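Local coordinates for protein glucokinase (Leishmania braziliensis MHOM/BR/75/M2904, PDB 6EDI) that probably phosphorylates D-glucose at the expense of ATP, working as a dimeric glucokinase that is captured in an open conformation, at residues A[236-241]-A[273-278]; A[329-334]-A[370-375]; A[282-287]-A[321-326]. All coordinates share one frame; numbering follows the deposited sequence.

From the N terminus, the three contacts follow one another in series, none nested and none crossing. Contact 1 closes first: loop 236-241, after the edge strand 227-233, meets loop 273-278 and brackets helix 245-259. Contact 3 opens a few residues later and joins helix 281-292 to helix 317-341, with helix 304-313 in the excursion between them. Contact 2 starts further along that same long helix and closes on helix 363-373, spanning strand 345-348. Helix 317-341 therefore links contacts 2 and 3, and contact 1 leans on it as well, because Trp-275 packs against Asn-329, Gly-332 and Leu-333, while Ala-278 touches both Asn-329 and Leu-326.

Contact 1. Residues A[236-241]-A[273-278]; sequences GSLSMS and PIWEAA
The carbonyl oxygen of Gly-236 accepts the backbone N-H of Glu-276, with Gly-236 O 2.8 Å from Glu-276 N and the donor lying in the carbonyl plane on a lone pair. Having no side chain, Gly-236 lets the two backbones come within 4.5 Å at its CA and that of Glu-276. Two straighter bonds follow: Trp-275 N to Leu-238 O at 2.9 Å, and Met-240 N to Pro-273 O, with an N-H...O angle of 171°. They flank Ser-239 and Ile-274, a non-hydrogen-bonded antiparallel pair forming a single beta bridge between the loops before and after helix 245-259. Proline suits position 273, where only its carbonyl is needed for the bridge.

The Trp-275 indole is embraced by the opposing loop. Met-240 CA sits over one face, 3.8 Å from the centroid of the five-membered ring, in a CH-pi contact. With CG anti to the carbonyl carbon (chi1 -69°) and chi2 extended, Met-240 SD stands above the six-membered ring in a distant Met-aromatic contact, 3.9 Å from Ala-278 CB; the bend at chi3 turns CE toward Trp-275 CZ3. At the ring edge Leu-238 CG lies in plane, 3.6 Å from Trp-275 CD1. Water 2, also in plane, accepts from Trp-275 NE1 and donates to Ser-241 OG at 2.8 Å, so the buried indole N-H is satisfied. Ser-241 OG also bonds Glu-336 of its own chain, whereas Ser-239 OG reaches Glu-336 of the second subunit, placing this loop in the dimer interface. On the far flank the Glu-276 carboxylate holds the backbone N of Val-214.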
loop_
_atom_site.group_PDB
_atom_site.type_symbol
_atom_site.label_atom_id
_atom_site.label_comp_id
_atom_site.label_asym_id
_atom_site.label_seq_id
_atom_site.Cartn_x
_atom_site.Cartn_y
_atom_site.Cartn_z
ATOM N N GLY A 236 3.685 -5.789 9.700
ATOM C CA GLY A 236 3.965 -6.552 10.911
ATOM C C GLY A 236 3.449 -5.833 12.143
ATOM O O GLY A 236 3.228 -6.461 13.189
ATOM N N SER A 237 3.239 -4.521 12.013
ATOM C CA SER A 237 2.832 -3.678 13.146
ATOM C C SER A 237 1.331 -3.423 13.170
ATOM O O SER A 237 0.824 -2.639 13.989
ATOM C CB SER A 237 3.596 -2.354 13.146
ATOM O OG SER A 237 4.980 -2.570 13.323
ATOM N N LEU A 238 0.620 -4.103 12.277
ATOM C CA LEU A 238 -0.833 -4.125 12.322
ATOM C C LEU A 238 -1.271 -4.974 13.527
ATOM O O LEU A 238 -0.681 -6.027 13.804
ATOM C CB LEU A 238 -1.375 -4.665 10.992
ATOM C CG LEU A 238 -2.718 -5.354 10.783
ATOM C CD1 LEU A 238 -3.890 -4.398 10.857
ATOM C CD2 LEU A 238 -2.693 -6.064 9.412
ATOM N N SER A 239 -2.275 -4.501 14.255
ATOM C CA SER A 239 -2.851 -5.276 15.359
ATOM C C SER A 239 -3.357 -6.641 14.906
ATOM O O SER A 239 -3.890 -6.772 13.808
ATOM C CB SER A 239 -4.008 -4.515 15.996
ATOM O OG SER A 239 -3.612 -3.228 16.380
ATOM N N MET A 240 -3.199 -7.664 15.750
ATOM C CA MET A 240 -3.811 -8.959 15.458
ATOM C C MET A 240 -5.331 -8.836 15.323
ATOM O O MET A 240 -5.954 -7.987 15.956
ATOM C CB MET A 240 -3.454 -10.004 16.522
ATOM C CG MET A 240 -1.997 -10.403 16.492
ATOM S SD MET A 240 -1.614 -11.725 17.647
ATOM C CE MET A 240 -2.334 -13.130 16.795
ATOM N N SER A 241 -5.906 -9.686 14.477
ATOM C CA SER A 241 -7.325 -9.669 14.179
ATOM C C SER A 241 -8.134 -10.180 15.361
ATOM O O SER A 241 -7.654 -10.977 16.167
ATOM C CB SER A 241 -7.614 -10.532 12.952
ATOM O OG SER A 241 -7.033 -9.976 11.787
ATOM N N PRO A 273 -1.940 -7.221 20.529
ATOM C CA PRO A 273 -0.509 -7.201 20.208
ATOM C C PRO A 273 -0.390 -7.124 18.703
ATOM O O PRO A 273 -1.381 -7.411 18.033
ATOM C CB PRO A 273 -0.012 -8.550 20.726
ATOM C CG PRO A 273 -1.206 -9.464 20.633
ATOM C CD PRO A 273 -2.450 -8.586 20.756
ATOM N N ILE A 274 0.764 -6.743 18.173
ATOM C CA ILE A 274 0.903 -6.645 16.725
ATOM C C ILE A 274 1.174 -8.024 16.125
ATOM O O ILE A 274 1.675 -8.918 16.818
ATOM C CB ILE A 274 1.959 -5.616 16.328
ATOM C CG1 ILE A 274 3.361 -6.031 16.813
ATOM C CG2 ILE A 274 1.628 -4.278 16.940
ATOM C CD1 ILE A 274 4.441 -5.001 16.459
ATOM N N TRP A 275 0.824 -8.209 14.855
ATOM C CA TRP A 275 1.013 -9.499 14.187
ATOM C C TRP A 275 2.451 -9.992 14.286
ATOM O O TRP A 275 2.699 -11.191 14.391
ATOM C CB TRP A 275 0.638 -9.406 12.709
ATOM C CG TRP A 275 -0.816 -9.561 12.433
ATOM C CD1 TRP A 275 -1.681 -8.579 12.059
ATOM C CD2 TRP A 275 -1.587 -10.777 12.492
ATOM N NE1 TRP A 275 -2.938 -9.101 11.884
ATOM C CE2 TRP A 275 -2.911 -10.447 12.138
ATOM C CE3 TRP A 275 -1.285 -12.107 12.806
ATOM C CZ2 TRP A 275 -3.941 -11.404 12.090
ATOM C CZ3 TRP A 275 -2.301 -13.059 12.754
ATOM C CH2 TRP A 275 -3.620 -12.699 12.406
ATOM N N GLU A 276 3.389 -9.053 14.221
ATOM C CA GLU A 276 4.814 -9.378 14.311
ATOM C C GLU A 276 5.128 -10.185 15.564
ATOM O O GLU A 276 5.942 -11.112 15.537
ATOM C CB GLU A 276 5.639 -8.085 14.309
ATOM C CG GLU A 276 7.066 -8.225 14.848
ATOM C CD GLU A 276 7.847 -6.932 14.730
ATOM O OE1 GLU A 276 7.903 -6.180 15.721
ATOM O OE2 GLU A 276 8.398 -6.671 13.642
ATOM N N ALA A 277 4.467 -9.834 16.663
ATOM C CA ALA A 277 4.741 -10.467 17.947
ATOM C C ALA A 277 4.349 -11.947 17.979
ATOM O O ALA A 277 4.836 -12.695 18.809
ATOM C CB ALA A 277 4.073 -9.698 19.073
ATOM N N ALA A 278 3.472 -12.363 17.073
ATOM C CA ALA A 278 3.058 -13.763 16.988
ATOM C C ALA A 278 3.747 -14.519 15.866
ATOM O O ALA A 278 3.414 -15.674 15.612
ATOM C CB ALA A 278 1.528 -13.859 16.810
HETATM O O HOH W 1 7.017 -2.988 14.982
HETATM O O HOH W 2 -5.574 -7.590 11.612
#

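Contact 2. Residues A[329-334]-A[370-375]; sequences NLIGLT and QARLHE
Ile-331 meets Leu-373 through its CG2 methyl, which rests 3.8 Å from Leu-373 CB and about as close to the Leu-373 backbone N. With CG2 anti to the backbone N and CG1 anti to the carbonyl carbon (chi1 -69°), the beta-branched side chain presents this methyl to the other helix, and the two side chains cross at about a right angle. A turn further on, Leu-373 CD1 comes to 3.5 Å from Thr-334 OG1. That hydroxyl is turned back onto its own helix, where it donates to Ile-331 O, so a polar group can sit in an apolar interface; the bond is modelled very short, and its exact length is doubtful.

Gly-332 supplies the other point of touch. Its CA lies over one face of the Arg-372 guanidinium, 3.7 Å from Arg-372 NH2 and offset toward the rim. Glycine suits the place because the Arg-372 NH2 end lies close to where a beta carbon would stand, so the guanidinium can settle directly over CA. The arginine chain starts with CG anti to the backbone N and bends at chi2 (56°), bringing the guanidinium alongside helix 317-341. Glu-375 lies near the same group, but Arg-372 NE and Glu-375 OE1 are 3.9 Å apart and the oxygen is well out of the guanidinium plane, so the attraction is long and purely electrostatic.

In the next shell, Phe-390 touches Ile-331, Thr-334 and Leu-373, and Trp-182 touches Leu-373. Both helices thus lie side by side on strands of one mixed sheet, as expected in the ribonuclease H-like core of the actin-type ATPase superfamily.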
loop_
_atom_site.group_PDB
_atom_site.type_symbol
_atom_site.label_atom_id
_atom_site.label_comp_id
_atom_site.label_asym_id
_atom_site.label_seq_id
_atom_site.Cartn_x
_atom_site.Cartn_y
_atom_site.Cartn_z
ATOM N N ASN A 329 -0.094 -18.096 12.338
ATOM C CA ASN A 329 -0.271 -16.661 12.544
ATOM C C ASN A 329 0.451 -15.753 11.547
ATOM O O ASN A 329 -0.060 -14.674 11.205
ATOM C CB ASN A 329 0.080 -16.300 13.983
ATOM C CG ASN A 329 -1.050 -16.642 14.931
ATOM O OD1 ASN A 329 -2.220 -16.444 14.595
ATOM N ND2 ASN A 329 -0.719 -17.178 16.098
ATOM N N LEU A 330 1.622 -16.177 11.078
ATOM C CA LEU A 330 2.236 -15.484 9.952
ATOM C C LEU A 330 1.247 -15.458 8.781
ATOM O O LEU A 330 1.015 -14.416 8.164
ATOM C CB LEU A 330 3.539 -16.161 9.528
ATOM C CG LEU A 330 4.137 -15.532 8.260
ATOM C CD1 LEU A 330 4.664 -14.140 8.587
ATOM C CD2 LEU A 330 5.235 -16.413 7.668
ATOM N N ILE A 331 0.646 -16.608 8.496
ATOM C CA ILE A 331 -0.342 -16.694 7.428
ATOM C C ILE A 331 -1.593 -15.861 7.763
ATOM O O ILE A 331 -2.193 -15.230 6.874
ATOM C CB ILE A 331 -0.685 -18.176 7.094
ATOM C CG1 ILE A 331 0.516 -18.859 6.432
ATOM C CG2 ILE A 331 -1.898 -18.261 6.183
ATOM C CD1 ILE A 331 0.878 -18.249 5.089
ATOM N N GLY A 332 -1.968 -15.836 9.043
ATOM C CA GLY A 332 -3.072 -14.986 9.486
ATOM C C GLY A 332 -2.850 -13.516 9.147
ATOM O O GLY A 332 -3.778 -12.822 8.711
ATOM N N LEU A 333 -1.615 -13.045 9.340
ATOM C CA LEU A 333 -1.233 -11.697 8.924
ATOM C C LEU A 333 -1.399 -11.574 7.423
ATOM O O LEU A 333 -1.959 -10.588 6.942
ATOM C CB LEU A 333 0.218 -11.375 9.306
ATOM C CG LEU A 333 0.851 -10.167 8.603
ATOM C CD1 LEU A 333 0.216 -8.842 8.999
ATOM C CD2 LEU A 333 2.348 -10.123 8.857
ATOM N N THR A 334 -0.921 -12.574 6.680
ATOM C CA THR A 334 -1.073 -12.528 5.220
ATOM C C THR A 334 -2.526 -12.586 4.764
ATOM O O THR A 334 -2.843 -12.163 3.661
ATOM C CB THR A 334 -0.297 -13.633 4.492
ATOM O OG1 THR A 334 -0.866 -14.916 4.798
ATOM C CG2 THR A 334 1.177 -13.606 4.874
ATOM N N GLN A 370 -2.910 -23.091 4.280
ATOM C CA GLN A 370 -3.907 -22.624 3.332
ATOM C C GLN A 370 -5.273 -22.643 4.013
ATOM O O GLN A 370 -6.127 -21.794 3.755
ATOM C CB GLN A 370 -3.902 -23.504 2.064
ATOM C CG GLN A 370 -4.593 -22.873 0.877
ATOM C CD GLN A 370 -4.582 -23.738 -0.374
ATOM O OE1 GLN A 370 -4.520 -24.967 -0.300
ATOM N NE2 GLN A 370 -4.673 -23.093 -1.538
ATOM N N ALA A 371 -5.468 -23.607 4.906
ATOM C CA ALA A 371 -6.705 -23.672 5.682
ATOM C C ALA A 371 -6.858 -22.414 6.524
ATOM O O ALA A 371 -7.942 -21.828 6.610
ATOM C CB ALA A 371 -6.718 -24.917 6.573
ATOM N N ARG A 372 -5.768 -21.999 7.149
ATOM C CA ARG A 372 -5.806 -20.827 8.006
ATOM C C ARG A 372 -6.130 -19.569 7.213
ATOM O O ARG A 372 -6.980 -18.770 7.620
ATOM C CB ARG A 372 -4.470 -20.654 8.713
ATOM C CG ARG A 372 -4.390 -19.387 9.531
ATOM C CD ARG A 372 -5.514 -19.311 10.555
ATOM N NE ARG A 372 -5.451 -18.078 11.327
ATOM C CZ ARG A 372 -5.983 -16.930 10.920
ATOM N NH1 ARG A 372 -6.584 -16.870 9.747
ATOM N NH2 ARG A 372 -5.904 -15.841 11.674
ATOM N N LEU A 373 -5.433 -19.386 6.092
ATOM C CA LEU A 373 -5.676 -18.231 5.229
ATOM C C LEU A 373 -7.160 -18.141 4.946
ATOM O O LEU A 373 -7.759 -17.062 5.001
ATOM C CB LEU A 373 -4.911 -18.390 3.914
ATOM C CG LEU A 373 -4.891 -17.173 3.000
ATOM C CD1 LEU A 373 -3.889 -16.160 3.544
ATOM C CD2 LEU A 373 -4.555 -17.579 1.576
ATOM N N HIS A 374 -7.760 -19.300 4.692
ATOM C CA HIS A 374 -9.150 -19.366 4.279
ATOM C C HIS A 374 -10.179 -19.131 5.386
ATOM O O HIS A 374 -11.376 -19.157 5.111
ATOM C CB HIS A 374 -9.429 -20.687 3.544
ATOM C CG HIS A 374 -8.740 -20.800 2.217
ATOM N ND1 HIS A 374 -8.980 -21.840 1.341
ATOM C CD2 HIS A 374 -7.831 -20.002 1.606
ATOM C CE1 HIS A 374 -8.246 -21.679 0.254
ATOM N NE2 HIS A 374 -7.538 -20.571 0.390
ATOM N N GLU A 375 -9.728 -18.864 6.613
ATOM C CA GLU A 375 -10.650 -18.559 7.712
ATOM C C GLU A 375 -11.172 -17.126 7.666
ATOM O O GLU A 375 -12.145 -16.800 8.349
ATOM C CB GLU A 375 -9.998 -18.820 9.078
ATOM C CG GLU A 375 -9.410 -20.231 9.250
ATOM C CD GLU A 375 -8.854 -20.485 10.649
ATOM O OE1 GLU A 375 -9.031 -19.624 11.545
ATOM O OE2 GLU A 375 -8.231 -21.552 10.852
#

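Contact 3. Residues A[282-287]-A[321-326]; sequences AGLEFN and AAVDRL
The segments of helices 281-292 and 317-341 cross obliquely in a broadly opposed sense, their N-to-C directions 135° apart and their axes 8.5 Å at closest approach. The backbones are nearest at Asn-287 and Ala-322, CA atoms 4.6 Å apart and CB atoms 3.5 Å, alanine's lone methyl suiting so near a crossing. From here the Asn-287 amide reaches over to the opposite backbone: ND2 donates to Ala-322 O at 3.2 Å, with an N-H...O angle of 165° and the acceptor almost in the amide plane. Ala-322 O also accepts the helical bond from Leu-326 N, so it is gripped twice. Water 3 accepts from the same ND2, and OD1 bonds the hydroxyl of Tyr-250 on helix 245-259; together these bonds fix the amide's rotation. Water 4 accepts from Arg-325 NE at 2.9 Å and donates to Asn-287 O, bridging the two helices.

Beside this polar patch Leu-284 and Leu-326 form the apolar part. Leu-326 CD1 lies 3.7 Å from Leu-284 CB, and Leu-284 CD1 rests on the Ala-322 carbonyl and near Val-323 CG2. Helix 304-313 adds Val-307 against Leu-284 and Ala-322, in an oblique helix-helix crossing of the all-helical part built from helices 245-259, 281-292, 304-313 and early 317-341.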
loop_
_atom_site.group_PDB
_atom_site.type_symbol
_atom_site.label_atom_id
_atom_site.label_comp_id
_atom_site.label_asym_id
_atom_site.label_seq_id
_atom_site.Cartn_x
_atom_site.Cartn_y
_atom_site.Cartn_z
ATOM N N ALA A 282 10.842 -13.812 19.030
ATOM C CA ALA A 282 10.247 -13.592 20.339
ATOM C C ALA A 282 8.946 -14.354 20.492
ATOM O O ALA A 282 8.701 -14.973 21.526
ATOM C CB ALA A 282 10.018 -12.126 20.570
ATOM N N GLY A 283 8.110 -14.296 19.460
ATOM C CA GLY A 283 6.847 -15.007 19.461
ATOM C C GLY A 283 7.041 -16.511 19.460
ATOM O O GLY A 283 6.300 -17.235 20.121
ATOM N N LEU A 284 8.038 -16.993 18.721
ATOM C CA LEU A 284 8.294 -18.432 18.684
ATOM C C LEU A 284 8.690 -18.939 20.077
ATOM O O LEU A 284 8.226 -19.996 20.532
ATOM C CB LEU A 284 9.377 -18.782 17.665
ATOM C CG LEU A 284 9.660 -20.288 17.658
ATOM C CD1 LEU A 284 8.386 -21.061 17.294
ATOM C CD2 LEU A 284 10.796 -20.631 16.718
ATOM N N GLU A 285 9.520 -18.159 20.752
ATOM C CA GLU A 285 9.920 -18.478 22.123
ATOM C C GLU A 285 8.728 -18.456 23.081
ATOM O O GLU A 285 8.631 -19.299 23.980
ATOM C CB GLU A 285 11.027 -17.531 22.586
ATOM C CG GLU A 285 12.290 -17.677 21.728
ATOM C CD GLU A 285 13.413 -16.739 22.107
ATOM O OE1 GLU A 285 13.243 -15.954 23.063
ATOM O OE2 GLU A 285 14.468 -16.791 21.435
ATOM N N PHE A 286 7.814 -17.506 22.876
ATOM C CA PHE A 286 6.597 -17.463 23.672
ATOM C C PHE A 286 5.709 -18.661 23.365
ATOM O O PHE A 286 5.097 -19.255 24.265
ATOM C CB PHE A 286 5.817 -16.173 23.417
ATOM C CG PHE A 286 4.498 -16.131 24.121
ATOM C CD1 PHE A 286 4.426 -15.750 25.455
ATOM C CD2 PHE A 286 3.331 -16.491 23.459
ATOM C CE1 PHE A 286 3.209 -15.721 26.125
ATOM C CE2 PHE A 286 2.107 -16.461 24.111
ATOM C CZ PHE A 286 2.045 -16.075 25.453
ATOM N N ASN A 287 5.614 -18.995 22.083
ATOM C CA ASN A 287 4.801 -20.122 21.664
ATOM C C ASN A 287 5.223 -21.423 22.324
ATOM O O ASN A 287 4.386 -22.248 22.710
ATOM C CB ASN A 287 4.817 -20.249 20.150
ATOM C CG ASN A 287 3.868 -19.267 19.489
ATOM O OD1 ASN A 287 3.284 -18.416 20.168
ATOM N ND2 ASN A 287 3.715 -19.375 18.168
ATOM N N ALA A 321 4.392 -27.707 17.949
ATOM C CA ALA A 321 3.175 -26.913 18.044
ATOM C C ALA A 321 3.519 -25.428 17.979
ATOM O O ALA A 321 2.807 -24.649 17.354
ATOM C CB ALA A 321 2.426 -27.227 19.339
ATOM N N ALA A 322 4.603 -25.044 18.647
ATOM C CA ALA A 322 5.025 -23.646 18.686
ATOM C C ALA A 322 5.374 -23.127 17.293
ATOM O O ALA A 322 5.058 -21.983 16.960
ATOM C CB ALA A 322 6.190 -23.470 19.624
ATOM N N VAL A 323 6.030 -23.969 16.491
ATOM C CA VAL A 323 6.327 -23.629 15.095
ATOM C C VAL A 323 5.054 -23.560 14.269
ATOM O O VAL A 323 4.874 -22.645 13.453
ATOM C CB VAL A 323 7.296 -24.645 14.459
ATOM C CG1 VAL A 323 7.388 -24.444 12.955
ATOM C CG2 VAL A 323 8.655 -24.493 15.062
ATOM N N ASP A 324 4.178 -24.539 14.466
ATOM C CA ASP A 324 2.914 -24.581 13.736
ATOM C C ASP A 324 2.096 -23.322 14.014
ATOM O O ASP A 324 1.586 -22.701 13.080
ATOM C CB ASP A 324 2.114 -25.832 14.111
ATOM C CG ASP A 324 0.832 -25.978 13.310
ATOM O OD1 ASP A 324 0.873 -25.919 12.057
ATOM O OD2 ASP A 324 -0.229 -26.155 13.946
ATOM N N ARG A 325 1.980 -22.942 15.289
ATOM C CA ARG A 325 1.263 -21.720 15.642
ATOM C C ARG A 325 1.934 -20.482 15.049
ATOM O O ARG A 325 1.254 -19.535 14.623
ATOM C CB ARG A 325 1.095 -21.571 17.164
ATOM C CG ARG A 325 0.120 -20.447 17.532
ATOM C CD ARG A 325 0.046 -20.118 19.014
ATOM N NE ARG A 325 -0.398 -21.244 19.835
ATOM C CZ ARG A 325 -1.663 -21.601 20.004
ATOM N NH1 ARG A 325 -2.639 -20.937 19.393
ATOM N NH2 ARG A 325 -1.956 -22.637 20.769
ATOM N N LEU A 326 3.264 -20.496 15.010
ATOM C CA LEU A 326 4.038 -19.386 14.457
ATOM C C LEU A 326 3.624 -19.103 13.019
ATOM O O LEU A 326 3.258 -17.980 12.683
ATOM C CB LEU A 326 5.549 -19.679 14.504
ATOM C CG LEU A 326 6.449 -18.438 14.369
ATOM C CD1 LEU A 326 6.451 -17.624 15.658
ATOM C CD2 LEU A 326 7.880 -18.773 13.952
HETATM O O HOH W 3 1.897 -17.505 17.123
HETATM O O HOH W 4 1.975 -22.533 20.888
#